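PDB 6G44: putative major capsid protein, which probably builds the capsid shell of the virophage mavirus, each subunit folding as a double jelly-roll and assembling with two further copies into a trimer. Local coordinates for residues N161-G166 and M174-G179; D218-R223 and I286-P291; L321-M326 and N449-A454; I59-P64 and V230-Q235. All blocks are in the same frame, centred on the assembly; numbering follows the deposited sequence.

Contact 1. Residues N161-G166 and M174-G179; sequences NPYRQG and MSRGLG. With SO4 (sulfate ion), chain K.
Pro162 O takes a hydrogen bond from Arg176 N (2.7 Å), and farther along Gly166 N gives one to Leu178 O, which joins two irregular loop segments with no strand pairing. Between these bonds, Ser175 OG donates to Arg164 O at 2.8 Å, almost in line with the C=O bond. The same hydroxyl accepts from Gly177 N, an ST turn. In the other segment, Asn161 to Arg164 form a type I beta turn, and Asn161 OD1 accepts from Tyr163 N as an Asx turn. The two segments belong to the long excursion between helix 136-142 and strand 183-186 of this jelly-roll capsid protein. The Arg176 guanidinium lies with one face against Pro162, whose CB sits 3.6 Å above its plane. At the guanidinium edge, Arg176 NH2 donates to Tyr163 OH (3.0 Å), with ring and guanidinium planes 87° apart. Asp149 forms a salt bridge with the same NH2, and Leu98 O accepts from NE. A water bridges Tyr163 O and Leu178 N. Arg164 binds a sulfate, probably from the crystallisation liquor: its NH1 donates to O2 at 3.0 Å, and Arg164 of the second subunit binds the same ion. Glu168 O and Met159 O also hold the Arg164 guanidinium.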
loop_
_atom_site.group_PDB
_atom_site.type_symbol
_atom_site.label_atom_id
_atom_site.label_comp_id
_atom_site.label_asym_id
_atom_site.label_seq_id
_atom_site.Cartn_x
_atom_site.Cartn_y
_atom_site.Cartn_z
ATOM N N ASN C 161 -8.130 10.668 -11.914
ATOM C CA ASN C 161 -9.463 11.280 -11.936
ATOM C C ASN C 161 -10.267 10.691 -10.796
ATOM O O ASN C 161 -10.739 9.560 -10.902
ATOM C CB ASN C 161 -10.154 10.978 -13.277
ATOM C CG ASN C 161 -11.602 11.399 -13.292
ATOM O OD1 ASN C 161 -12.048 12.129 -12.402
ATOM N ND2 ASN C 161 -12.366 10.924 -14.299
ATOM N N PRO C 162 -10.467 11.460 -9.723
ATOM C CA PRO C 162 -11.204 10.939 -8.577
ATOM C C PRO C 162 -12.699 10.727 -8.872
ATOM O O PRO C 162 -13.377 10.099 -8.080
ATOM C CB PRO C 162 -11.001 12.000 -7.505
ATOM C CG PRO C 162 -10.853 13.251 -8.271
ATOM C CD PRO C 162 -10.108 12.881 -9.519
ATOM N N TYR C 163 -13.198 11.197 -10.025
ATOM C CA TYR C 163 -14.600 10.896 -10.377
ATOM C C TYR C 163 -14.764 9.676 -11.247
ATOM O O TYR C 163 -15.876 9.374 -11.663
ATOM C CB TYR C 163 -15.308 12.155 -10.932
ATOM C CG TYR C 163 -15.139 13.337 -10.002
ATOM C CD1 TYR C 163 -15.273 13.216 -8.609
ATOM C CD2 TYR C 163 -14.810 14.609 -10.500
ATOM C CE1 TYR C 163 -15.043 14.281 -7.758
ATOM C CE2 TYR C 163 -14.601 15.686 -9.650
ATOM C CZ TYR C 163 -14.715 15.529 -8.284
ATOM O OH TYR C 163 -14.482 16.538 -7.383
ATOM N N ARG C 164 -13.695 8.870 -11.365
ATOM C CA ARG C 164 -13.830 7.584 -12.021
ATOM C C ARG C 164 -14.783 6.816 -11.048
ATOM O O ARG C 164 -14.637 6.794 -9.820
ATOM C CB ARG C 164 -12.480 6.843 -12.004
ATOM C CG ARG C 164 -11.602 7.249 -13.193
ATOM C CD ARG C 164 -10.111 6.923 -13.058
ATOM N NE ARG C 164 -9.855 5.480 -13.168
ATOM C CZ ARG C 164 -8.695 4.863 -12.969
ATOM N NH1 ARG C 164 -7.583 5.523 -12.657
ATOM N NH2 ARG C 164 -8.637 3.550 -13.078
ATOM N N GLN C 165 -15.757 6.175 -11.680
ATOM C CA GLN C 165 -16.691 5.345 -10.909
ATOM C C GLN C 165 -16.009 4.061 -10.450
ATOM O O GLN C 165 -14.856 3.787 -10.813
ATOM C CB GLN C 165 -17.950 5.108 -11.695
ATOM C CG GLN C 165 -17.854 4.336 -12.951
ATOM C CD GLN C 165 -19.255 4.178 -13.570
ATOM O OE1 GLN C 165 -19.648 3.093 -13.942
ATOM N NE2 GLN C 165 -19.983 5.298 -13.724
ATOM N N GLY C 166 -16.694 3.318 -9.592
ATOM C CA GLY C 166 -16.138 2.080 -9.052
ATOM C C GLY C 166 -15.671 1.084 -10.092
ATOM O O GLY C 166 -14.608 0.512 -9.995
ATOM N N MET C 174 -8.876 5.680 -4.217
ATOM C CA MET C 174 -8.559 6.738 -5.176
ATOM C C MET C 174 -9.799 7.489 -5.628
ATOM O O MET C 174 -9.701 8.565 -6.238
ATOM C CB MET C 174 -7.919 6.146 -6.450
ATOM C CG MET C 174 -6.579 5.461 -6.227
ATOM S SD MET C 174 -5.346 6.652 -5.703
ATOM C CE MET C 174 -5.364 6.355 -3.943
ATOM N N SER C 175 -10.965 6.901 -5.373
ATOM C CA SER C 175 -12.208 7.401 -5.972
ATOM C C SER C 175 -13.124 8.150 -5.002
ATOM O O SER C 175 -13.429 7.662 -3.913
ATOM C CB SER C 175 -12.983 6.225 -6.571
ATOM O OG SER C 175 -14.253 6.683 -7.097
ATOM N N ARG C 176 -13.598 9.324 -5.451
ATOM C CA ARG C 176 -14.742 10.043 -4.859
ATOM C C ARG C 176 -15.955 10.007 -5.789
ATOM O O ARG C 176 -16.893 10.818 -5.642
ATOM C CB ARG C 176 -14.347 11.491 -4.573
ATOM C CG ARG C 176 -13.088 11.662 -3.737
ATOM C CD ARG C 176 -12.890 13.083 -3.189
ATOM N NE ARG C 176 -12.947 14.117 -4.237
ATOM C CZ ARG C 176 -11.907 14.649 -4.892
ATOM N NH1 ARG C 176 -10.652 14.255 -4.663
ATOM N NH2 ARG C 176 -12.124 15.550 -5.836
ATOM N N GLY C 177 -15.949 9.047 -6.710
ATOM C CA GLY C 177 -16.956 8.961 -7.760
ATOM C C GLY C 177 -18.118 8.095 -7.363
ATOM O O GLY C 177 -18.177 7.550 -6.254
ATOM N N LEU C 178 -19.031 7.935 -8.311
ATOM C CA LEU C 178 -20.248 7.163 -8.068
ATOM C C LEU C 178 -19.941 5.676 -8.059
ATOM O O LEU C 178 -18.953 5.230 -8.658
ATOM C CB LEU C 178 -21.288 7.486 -9.128
ATOM C CG LEU C 178 -21.616 8.973 -9.286
ATOM C CD1 LEU C 178 -22.591 9.177 -10.448
ATOM C CD2 LEU C 178 -22.104 9.584 -7.992
ATOM N N GLY C 179 -20.745 4.894 -7.364
ATOM C CA GLY C 179 -20.649 3.446 -7.485
ATOM C C GLY C 179 -19.357 2.868 -6.926
ATOM O O GLY C 179 -18.882 1.864 -7.417
HETATM S S SO4 K . -4.890 2.658 -13.632
HETATM O O1 SO4 K . -5.149 2.887 -15.076
HETATM O O2 SO4 K . -5.037 3.930 -12.857
HETATM O O3 SO4 K . -3.492 2.136 -13.512
HETATM O O4 SO4 K . -5.895 1.646 -13.174
HETATM O O HOH W 1 -18.487 9.116 -10.925
#

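Contact 2. Residues D218-R223 and I286-P291; sequences DPVPFR and IIYNTP
Tyr288 and Phe222 stack in an offset pair, their centroids 4.6 Å apart and their planes at 20°. The contact joins the start of strand 222-235 to the start of strand 286-305. These strands belong to different sheets of the double jelly-roll, so side chains meet here without beta pairing.

The tight part is built around Tyr288. Phe222 CE1 lies 3.6 Å from Tyr288 CE2, over one face of the tyrosine ring and displaced toward its rim. Val220 CG1 meets the same CE2 at 3.8 Å. The tyrosine hydroxyl donates to Pro221 O at 2.6 Å, and that oxygen lies at the ring edge, near its plane. The bond fixes the far end of the ring while the stack holds its face.

The packing is looser between Val220 CG1 and Ile286 CG2, which are 4.4 Å apart. The loop before strand 222-235 diverges from the other segment. Trp23 of the third subunit covers Val220 and Pro221, so their edge of the contact is closed by the trimer rather than by solvent.

Arg223 CG stands anti to the backbone N (chi1 175°), and the chain bends at chi3 to lay the guanidinium over Ile286. Pro283 O, Lys284 O and Ser482 OG hold its nitrogens. Ile286 CD1 sits above the centre of the guanidinium, 3.6 Å from Arg223 CZ. Near the stack, a water donates to Tyr288 OH and accepts from Arg223 N at 2.9 Å.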
loop_
_atom_site.group_PDB
_atom_site.type_symbol
_atom_site.label_atom_id
_atom_site.label_comp_id
_atom_site.label_asym_id
_atom_site.label_seq_id
_atom_site.Cartn_x
_atom_site.Cartn_y
_atom_site.Cartn_z
ATOM N N ASP C 218 -10.364 2.158 16.812
ATOM C CA ASP C 218 -10.370 1.783 18.216
ATOM C C ASP C 218 -10.294 3.005 19.153
ATOM O O ASP C 218 -9.364 3.147 19.959
ATOM C CB ASP C 218 -9.190 0.832 18.450
ATOM C CG ASP C 218 -9.199 0.176 19.809
ATOM O OD1 ASP C 218 -10.266 -0.097 20.376
ATOM O OD2 ASP C 218 -8.073 -0.080 20.303
ATOM N N PRO C 219 -11.294 3.901 19.053
ATOM C CA PRO C 219 -11.291 5.096 19.886
ATOM C C PRO C 219 -11.706 4.799 21.325
ATOM O O PRO C 219 -12.571 3.939 21.557
ATOM C CB PRO C 219 -12.342 6.006 19.212
ATOM C CG PRO C 219 -13.279 5.079 18.564
ATOM C CD PRO C 219 -12.509 3.826 18.217
ATOM N N VAL C 220 -11.080 5.506 22.260
ATOM C CA VAL C 220 -11.486 5.432 23.676
ATOM C C VAL C 220 -12.935 5.963 23.791
ATOM O O VAL C 220 -13.229 7.054 23.295
ATOM C CB VAL C 220 -10.536 6.231 24.556
ATOM C CG1 VAL C 220 -10.978 6.161 26.004
ATOM C CG2 VAL C 220 -9.122 5.660 24.423
ATOM N N PRO C 221 -13.846 5.202 24.425
ATOM C CA PRO C 221 -15.222 5.647 24.622
ATOM C C PRO C 221 -15.358 6.831 25.577
ATOM O O PRO C 221 -14.502 7.034 26.441
ATOM C CB PRO C 221 -15.888 4.412 25.264
ATOM C CG PRO C 221 -14.992 3.277 24.991
ATOM C CD PRO C 221 -13.628 3.854 24.972
ATOM N N PHE C 222 -16.433 7.587 25.384
ATOM C CA PHE C 222 -16.899 8.565 26.380
ATOM C C PHE C 222 -17.822 7.891 27.401
ATOM O O PHE C 222 -18.437 6.893 27.097
ATOM C CB PHE C 222 -17.578 9.728 25.669
ATOM C CG PHE C 222 -16.612 10.542 24.862
ATOM C CD1 PHE C 222 -15.699 11.365 25.515
ATOM C CD2 PHE C 222 -16.598 10.471 23.475
ATOM C CE1 PHE C 222 -14.786 12.099 24.802
ATOM C CE2 PHE C 222 -15.669 11.218 22.759
ATOM C CZ PHE C 222 -14.783 12.014 23.429
ATOM N N ARG C 223 -17.891 8.473 28.591
ATOM C CA ARG C 223 -18.585 7.904 29.753
ATOM C C ARG C 223 -19.696 8.858 30.242
ATOM O O ARG C 223 -19.420 10.024 30.530
ATOM C CB ARG C 223 -17.546 7.655 30.884
ATOM C CG ARG C 223 -18.115 7.164 32.234
ATOM C CD ARG C 223 -17.121 7.133 33.368
ATOM N NE ARG C 223 -16.345 8.380 33.522
ATOM C CZ ARG C 223 -15.271 8.490 34.274
ATOM N NH1 ARG C 223 -14.870 7.467 35.022
ATOM N NH2 ARG C 223 -14.594 9.626 34.299
ATOM N N ILE C 286 -10.562 10.051 33.241
ATOM C CA ILE C 286 -10.140 9.521 31.927
ATOM C C ILE C 286 -9.605 10.701 31.124
ATOM O O ILE C 286 -10.199 11.773 31.098
ATOM C CB ILE C 286 -11.301 8.824 31.178
ATOM C CG1 ILE C 286 -11.913 7.708 32.046
ATOM C CG2 ILE C 286 -10.804 8.254 29.850
ATOM C CD1 ILE C 286 -13.250 7.214 31.557
ATOM N N ILE C 287 -8.498 10.465 30.430
ATOM C CA ILE C 287 -7.790 11.508 29.641
ATOM C C ILE C 287 -7.943 11.211 28.132
ATOM O O ILE C 287 -7.816 10.054 27.704
ATOM C CB ILE C 287 -6.306 11.524 30.016
ATOM C CG1 ILE C 287 -6.158 11.843 31.511
ATOM C CG2 ILE C 287 -5.540 12.523 29.160
ATOM C CD1 ILE C 287 -4.764 11.711 32.073
ATOM N N TYR C 288 -8.271 12.242 27.346
ATOM C CA TYR C 288 -8.437 12.147 25.870
ATOM C C TYR C 288 -7.504 13.144 25.206
ATOM O O TYR C 288 -7.412 14.295 25.603
ATOM C CB TYR C 288 -9.862 12.486 25.439
ATOM C CG TYR C 288 -10.896 11.581 26.056
ATOM C CD1 TYR C 288 -11.310 11.802 27.359
ATOM C CD2 TYR C 288 -11.443 10.508 25.357
ATOM C CE1 TYR C 288 -12.234 10.959 27.955
ATOM C CE2 TYR C 288 -12.365 9.649 25.947
ATOM C CZ TYR C 288 -12.733 9.888 27.256
ATOM O OH TYR C 288 -13.640 9.064 27.864
ATOM N N ASN C 289 -6.834 12.674 24.154
ATOM C CA ASN C 289 -5.991 13.527 23.325
ATOM C C ASN C 289 -6.925 14.280 22.365
ATOM O O ASN C 289 -7.657 13.667 21.594
ATOM C CB ASN C 289 -5.004 12.635 22.539
ATOM C CG ASN C 289 -3.819 13.404 21.995
ATOM O OD1 ASN C 289 -3.793 14.601 22.010
ATOM N ND2 ASN C 289 -2.786 12.676 21.601
ATOM N N THR C 290 -6.949 15.607 22.470
ATOM C CA THR C 290 -7.883 16.447 21.725
ATOM C C THR C 290 -7.146 17.686 21.212
ATOM O O THR C 290 -7.348 18.787 21.719
ATOM C CB THR C 290 -9.116 16.838 22.593
ATOM O OG1 THR C 290 -8.659 17.475 23.785
ATOM C CG2 THR C 290 -9.916 15.616 22.934
ATOM N N PRO C 291 -6.303 17.510 20.176
ATOM C CA PRO C 291 -5.484 18.624 19.669
ATOM C C PRO C 291 -6.272 19.874 19.344
ATOM O O PRO C 291 -7.397 19.782 18.870
ATOM C CB PRO C 291 -4.861 18.058 18.392
ATOM C CG PRO C 291 -5.014 16.588 18.454
ATOM C CD PRO C 291 -6.128 16.268 19.393
HETATM O O HOH W 2 -15.748 10.284 29.195
#

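Contact 3. Residues L321-M326 and N449-A454; sequences LTTHSM and NMQVQA
The Gln451 amide has Thr323 O at its edge, near the amide plane, and Thr322 CG2 beside it. NE2 of Gln451 donates to Thr323 O at 2.8 Å, and the bond also lies in the carbonyl plane of Thr323. Gln451 CG is anti to the backbone N (chi1 -173°), and the extended chain carries the amide across to the neighbouring segment. Thr322 CG2 packs on Gln451 CG at 3.6 Å. On the same face, a water links Thr322 OG1 to Gln453 NE2.

Thr323 OG1 replaces a backbone partner. It accepts from Val452 N at 3.1 Å and donates to His324 O, so one hydroxyl serves both segments. Thr323 N donates to Val452 O. The other sheet face carries Leu321, Met326, Met450 and Ala454. There Met326 CE touches Met450 CG at 4.0 Å and Val452 CG2 at 3.9 Å. Val472 of strand 464-482 also packs on Val452, and Leu470 on Leu321, so this face turns inward.

Leu321 with Ala454 and Met326 with Met450 are hydrogen-bonded antiparallel pairs; Thr322 with Gln453 is a non-hydrogen-bonded pair. The register slips by one residue between Thr322 and Met326, where the 321-326 segment leaves the regular ladder. The broken strand 319-328 is an outer strand of a four-stranded antiparallel sheet, which faces strands 286-305 and 464-482 in what is probably the second jelly-roll of the double jelly-roll.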
loop_
_atom_site.group_PDB
_atom_site.type_symbol
_atom_site.label_atom_id
_atom_site.label_comp_id
_atom_site.label_asym_id
_atom_site.label_seq_id
_atom_site.Cartn_x
_atom_site.Cartn_y
_atom_site.Cartn_z
ATOM N N LEU C 321 4.245 37.501 0.801
ATOM C CA LEU C 321 3.349 37.941 1.866
ATOM C C LEU C 321 4.059 37.676 3.176
ATOM O O LEU C 321 4.732 36.649 3.340
ATOM C CB LEU C 321 2.011 37.203 1.821
ATOM C CG LEU C 321 0.979 37.608 0.773
ATOM C CD1 LEU C 321 -0.192 36.635 0.705
ATOM C CD2 LEU C 321 0.471 39.016 1.093
ATOM N N THR C 322 3.905 38.608 4.121
ATOM C CA THR C 322 4.480 38.479 5.441
ATOM C C THR C 322 3.423 38.778 6.497
ATOM O O THR C 322 2.813 39.856 6.478
ATOM C CB THR C 322 5.667 39.456 5.640
ATOM O OG1 THR C 322 6.636 39.276 4.591
ATOM C CG2 THR C 322 6.341 39.230 6.967
ATOM N N THR C 323 3.226 37.855 7.441
ATOM C CA THR C 323 2.263 38.086 8.511
ATOM C C THR C 323 2.709 39.267 9.360
ATOM O O THR C 323 3.882 39.607 9.412
ATOM C CB THR C 323 2.109 36.882 9.471
ATOM O OG1 THR C 323 3.326 36.657 10.184
ATOM C CG2 THR C 323 1.682 35.615 8.717
ATOM N N HIS C 324 1.751 39.866 10.051
ATOM C CA HIS C 324 2.079 40.721 11.173
ATOM C C HIS C 324 2.700 39.832 12.252
ATOM O O HIS C 324 2.637 38.583 12.168
ATOM C CB HIS C 324 0.822 41.414 11.683
ATOM C CG HIS C 324 0.176 42.302 10.665
ATOM N ND1 HIS C 324 0.858 43.317 10.029
ATOM C CD2 HIS C 324 -1.076 42.308 10.147
ATOM C CE1 HIS C 324 0.049 43.923 9.175
ATOM N NE2 HIS C 324 -1.131 43.330 9.229
ATOM N N SER C 325 3.325 40.425 13.263
ATOM C CA SER C 325 3.875 39.647 14.367
ATOM C C SER C 325 2.741 38.936 15.079
ATOM O O SER C 325 1.698 39.533 15.341
ATOM C CB SER C 325 4.688 40.537 15.334
ATOM O OG SER C 325 5.291 39.769 16.356
ATOM N N MET C 326 2.920 37.642 15.320
ATOM C CA MET C 326 1.943 36.807 16.000
ATOM C C MET C 326 2.444 36.508 17.405
ATOM O O MET C 326 3.487 35.849 17.583
ATOM C CB MET C 326 1.735 35.495 15.222
ATOM C CG MET C 326 1.176 35.726 13.829
ATOM S SD MET C 326 1.116 34.213 12.832
ATOM C CE MET C 326 2.834 33.954 12.405
ATOM N N ASN C 449 7.078 35.485 19.975
ATOM C CA ASN C 449 6.519 36.227 18.849
ATOM C C ASN C 449 7.063 35.634 17.562
ATOM O O ASN C 449 8.251 35.375 17.475
ATOM C CB ASN C 449 6.884 37.706 18.936
ATOM C CG ASN C 449 6.363 38.360 20.207
ATOM O OD1 ASN C 449 5.178 38.287 20.514
ATOM N ND2 ASN C 449 7.253 38.995 20.948
ATOM N N MET C 450 6.178 35.358 16.605
ATOM C CA MET C 450 6.558 34.779 15.313
ATOM C C MET C 450 6.064 35.652 14.160
ATOM O O MET C 450 4.969 36.181 14.194
ATOM C CB MET C 450 5.977 33.364 15.188
ATOM C CG MET C 450 6.332 32.657 13.875
ATOM S SD MET C 450 5.549 31.029 13.650
ATOM C CE MET C 450 6.690 30.066 14.581
ATOM N N GLN C 451 6.866 35.708 13.094
ATOM C CA GLN C 451 6.462 36.298 11.848
ATOM C C GLN C 451 6.864 35.316 10.740
ATOM O O GLN C 451 7.932 34.709 10.806
ATOM C CB GLN C 451 7.181 37.642 11.663
ATOM C CG GLN C 451 6.727 38.472 10.478
ATOM C CD GLN C 451 7.155 39.931 10.614
ATOM O OE1 GLN C 451 8.320 40.214 10.875
ATOM N NE2 GLN C 451 6.213 40.848 10.455
ATOM N N VAL C 452 5.980 35.162 9.761
ATOM C CA VAL C 452 6.197 34.246 8.624
ATOM C C VAL C 452 6.128 35.018 7.318
ATOM O O VAL C 452 5.139 35.684 7.057
ATOM C CB VAL C 452 5.135 33.125 8.641
ATOM C CG1 VAL C 452 5.225 32.247 7.396
ATOM C CG2 VAL C 452 5.305 32.283 9.907
ATOM N N GLN C 453 7.174 34.888 6.498
ATOM C CA GLN C 453 7.207 35.415 5.130
ATOM C C GLN C 453 7.130 34.213 4.178
ATOM O O GLN C 453 7.913 33.283 4.346
ATOM C CB GLN C 453 8.514 36.166 4.903
ATOM C CG GLN C 453 8.722 36.652 3.475
ATOM C CD GLN C 453 10.143 37.064 3.191
ATOM O OE1 GLN C 453 10.921 36.294 2.637
ATOM N NE2 GLN C 453 10.508 38.271 3.628
ATOM N N ALA C 454 6.205 34.238 3.232
ATOM C CA ALA C 454 6.102 33.201 2.203
ATOM C C ALA C 454 6.270 33.849 0.842
ATOM O O ALA C 454 5.624 34.862 0.575
ATOM C CB ALA C 454 4.749 32.511 2.256
HETATM O O HOH W 3 9.190 40.046 5.168
#

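Contact 4. Residues I59-P64 and V230-Q235; sequences ITFNQP and VILDGQ
Phe61 CG lies anti to the carbonyl carbon (chi1 -59°), which sets the ring on the face shared with Val230 and Leu232, with its edge near Leu232. Leu232 CG takes the same position, and CD1 meets that edge. Leu232 CD1 lies near the ring plane, 4.1 Å from Phe61 CE2. Val230 O also lies near this plane, 3.7 Å from Phe61 CD2, while Val230 CB packs 4.2 Å from the same atom.

Ile59 stands next to Leu232 on this buried face, and its CD1 reaches Gly234 CA at 4.1 Å. With no side chain, Gly234 lets the isoleucine tip lie close to the backbone. Met268 packs on Phe61 and Val230, Phe264 and Ile266 on Ile59, and Leu75 on Phe61 and Leu232. The opposite face is more exposed. There Thr60 and Ile231 lie side by side, with Thr60 OG1 at 3.8 Å from Ile231 CG2.

Four backbone bonds hold the strands. Phe61 N donates to Val230 O at 2.8 Å in an almost straight bond (177° at the hydrogen). Val230 N returns a bond to Phe61 O, and Ile59 and Leu232 exchange another two. The strand axes are 4.7 Å apart, and their N-to-C directions are 173° apart, nearly antiparallel. This is a regular antiparallel ladder of three pairs between parts of strands 58-66 and 222-235, with one apolar face turned to the core, as in the sheets of a viral jelly-roll.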
loop_
_atom_site.group_PDB
_atom_site.type_symbol
_atom_site.label_atom_id
_atom_site.label_comp_id
_atom_site.label_asym_id
_atom_site.label_seq_id
_atom_site.Cartn_x
_atom_site.Cartn_y
_atom_site.Cartn_z
ATOM N N ILE C 59 -28.051 23.002 12.832
ATOM C CA ILE C 59 -28.578 21.672 13.082
ATOM C C ILE C 59 -28.100 21.258 14.458
ATOM O O ILE C 59 -26.937 21.403 14.751
ATOM C CB ILE C 59 -28.043 20.668 12.030
ATOM C CG1 ILE C 59 -28.527 21.053 10.618
ATOM C CG2 ILE C 59 -28.462 19.234 12.390
ATOM C CD1 ILE C 59 -27.603 20.552 9.500
ATOM N N THR C 60 -29.021 20.818 15.321
ATOM C CA THR C 60 -28.700 20.450 16.684
ATOM C C THR C 60 -29.154 19.043 17.000
ATOM O O THR C 60 -30.316 18.664 16.775
ATOM C CB THR C 60 -29.355 21.428 17.681
ATOM O OG1 THR C 60 -28.783 22.721 17.494
ATOM C CG2 THR C 60 -29.115 20.970 19.122
ATOM N N PHE C 61 -28.209 18.267 17.540
ATOM C CA PHE C 61 -28.514 16.981 18.156
ATOM C C PHE C 61 -28.463 17.163 19.662
ATOM O O PHE C 61 -27.538 17.778 20.199
ATOM C CB PHE C 61 -27.514 15.891 17.711
ATOM C CG PHE C 61 -27.488 15.686 16.234
ATOM C CD1 PHE C 61 -28.403 14.878 15.603
ATOM C CD2 PHE C 61 -26.565 16.381 15.458
ATOM C CE1 PHE C 61 -28.404 14.735 14.238
ATOM C CE2 PHE C 61 -26.564 16.245 14.094
ATOM C CZ PHE C 61 -27.482 15.418 13.478
ATOM N N ASN C 62 -29.487 16.645 20.350
ATOM C CA ASN C 62 -29.558 16.774 21.815
ATOM C C ASN C 62 -30.068 15.442 22.296
ATOM O O ASN C 62 -31.241 15.131 22.189
ATOM C CB ASN C 62 -30.490 17.935 22.204
ATOM C CG ASN C 62 -30.562 18.157 23.698
ATOM O OD1 ASN C 62 -30.374 17.246 24.483
ATOM N ND2 ASN C 62 -30.850 19.396 24.097
ATOM N N GLN C 63 -29.146 14.627 22.793
ATOM C CA GLN C 63 -29.479 13.259 23.157
ATOM C C GLN C 63 -28.583 12.766 24.289
ATOM O O GLN C 63 -27.502 12.215 24.063
ATOM C CB GLN C 63 -29.399 12.321 21.945
ATOM C CG GLN C 63 -29.809 10.892 22.279
ATOM C CD GLN C 63 -31.234 10.856 22.787
ATOM O OE1 GLN C 63 -32.171 11.044 22.009
ATOM N NE2 GLN C 63 -31.413 10.624 24.090
ATOM N N PRO C 64 -29.037 12.917 25.540
ATOM C CA PRO C 64 -28.331 12.261 26.628
ATOM C C PRO C 64 -28.156 10.748 26.365
ATOM O O PRO C 64 -29.094 10.093 25.871
ATOM C CB PRO C 64 -29.253 12.516 27.825
ATOM C CG PRO C 64 -29.946 13.800 27.473
ATOM C CD PRO C 64 -30.248 13.642 26.025
ATOM N N VAL C 230 -24.708 18.283 20.109
ATOM C CA VAL C 230 -23.792 18.509 18.979
ATOM C C VAL C 230 -24.511 19.535 18.118
ATOM O O VAL C 230 -25.552 19.235 17.530
ATOM C CB VAL C 230 -23.474 17.220 18.217
ATOM C CG1 VAL C 230 -22.656 17.498 16.959
ATOM C CG2 VAL C 230 -22.731 16.246 19.138
ATOM N N ILE C 231 -23.924 20.726 18.050
ATOM C CA ILE C 231 -24.539 21.871 17.362
ATOM C C ILE C 231 -23.674 22.230 16.159
ATOM O O ILE C 231 -22.489 22.573 16.331
ATOM C CB ILE C 231 -24.673 23.065 18.312
ATOM C CG1 ILE C 231 -25.478 22.681 19.559
ATOM C CG2 ILE C 231 -25.354 24.251 17.616
ATOM C CD1 ILE C 231 -25.125 23.512 20.779
ATOM N N LEU C 232 -24.272 22.154 14.975
ATOM C CA LEU C 232 -23.516 22.349 13.706
ATOM C C LEU C 232 -24.003 23.593 12.978
ATOM O O LEU C 232 -25.210 23.821 12.847
ATOM C CB LEU C 232 -23.720 21.164 12.784
ATOM C CG LEU C 232 -23.469 19.782 13.382
ATOM C CD1 LEU C 232 -23.827 18.702 12.370
ATOM C CD2 LEU C 232 -22.035 19.652 13.842
ATOM N N ASP C 233 -23.049 24.376 12.464
ATOM C CA ASP C 233 -23.368 25.397 11.450
ATOM C C ASP C 233 -23.442 24.634 10.128
ATOM O O ASP C 233 -22.394 24.374 9.506
ATOM C CB ASP C 233 -22.298 26.483 11.437
ATOM C CG ASP C 233 -22.432 27.476 10.288
ATOM O OD1 ASP C 233 -23.460 27.533 9.623
ATOM O OD2 ASP C 233 -21.426 28.210 10.109
ATOM N N GLY C 234 -24.623 24.209 9.739
ATOM C CA GLY C 234 -24.805 23.391 8.543
ATOM C C GLY C 234 -24.626 24.181 7.260
ATOM O O GLY C 234 -25.361 25.136 7.006
ATOM N N GLN C 235 -23.610 23.835 6.471
ATOM C CA GLN C 235 -23.371 24.442 5.169
ATOM C C GLN C 235 -23.219 23.343 4.122
ATOM O O GLN C 235 -22.223 23.333 3.373
ATOM C CB GLN C 235 -22.156 25.373 5.199
ATOM C CG GLN C 235 -22.291 26.560 6.122
ATOM C CD GLN C 235 -23.328 27.556 5.633
ATOM O OE1 GLN C 235 -23.575 27.689 4.427
ATOM N NE2 GLN C 235 -23.978 28.231 6.581
#

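From the N terminus, the chain first lays down 59-64, which pairs with 230-235 in contact 4, 166 residues on. Contact 1 opens and closes within that span and ties two parts of one long loop. The 218-223 segment comes next, just before contact 4 closes, and packs against 286-291. Contacts 2 and 4 therefore cross, and both use strand 222-235. Contact 2 ties the sheet of strand 222-235 to the separate sheet of strand 286-305. Contact 3 opens afterwards and closes at 449-454 within the C-terminal part. Contacts 1 and 3 lie on opposite sides of the chain's centre, with their own centres about 40 Å apart. Contacts 1 and 2 both touch the third subunit.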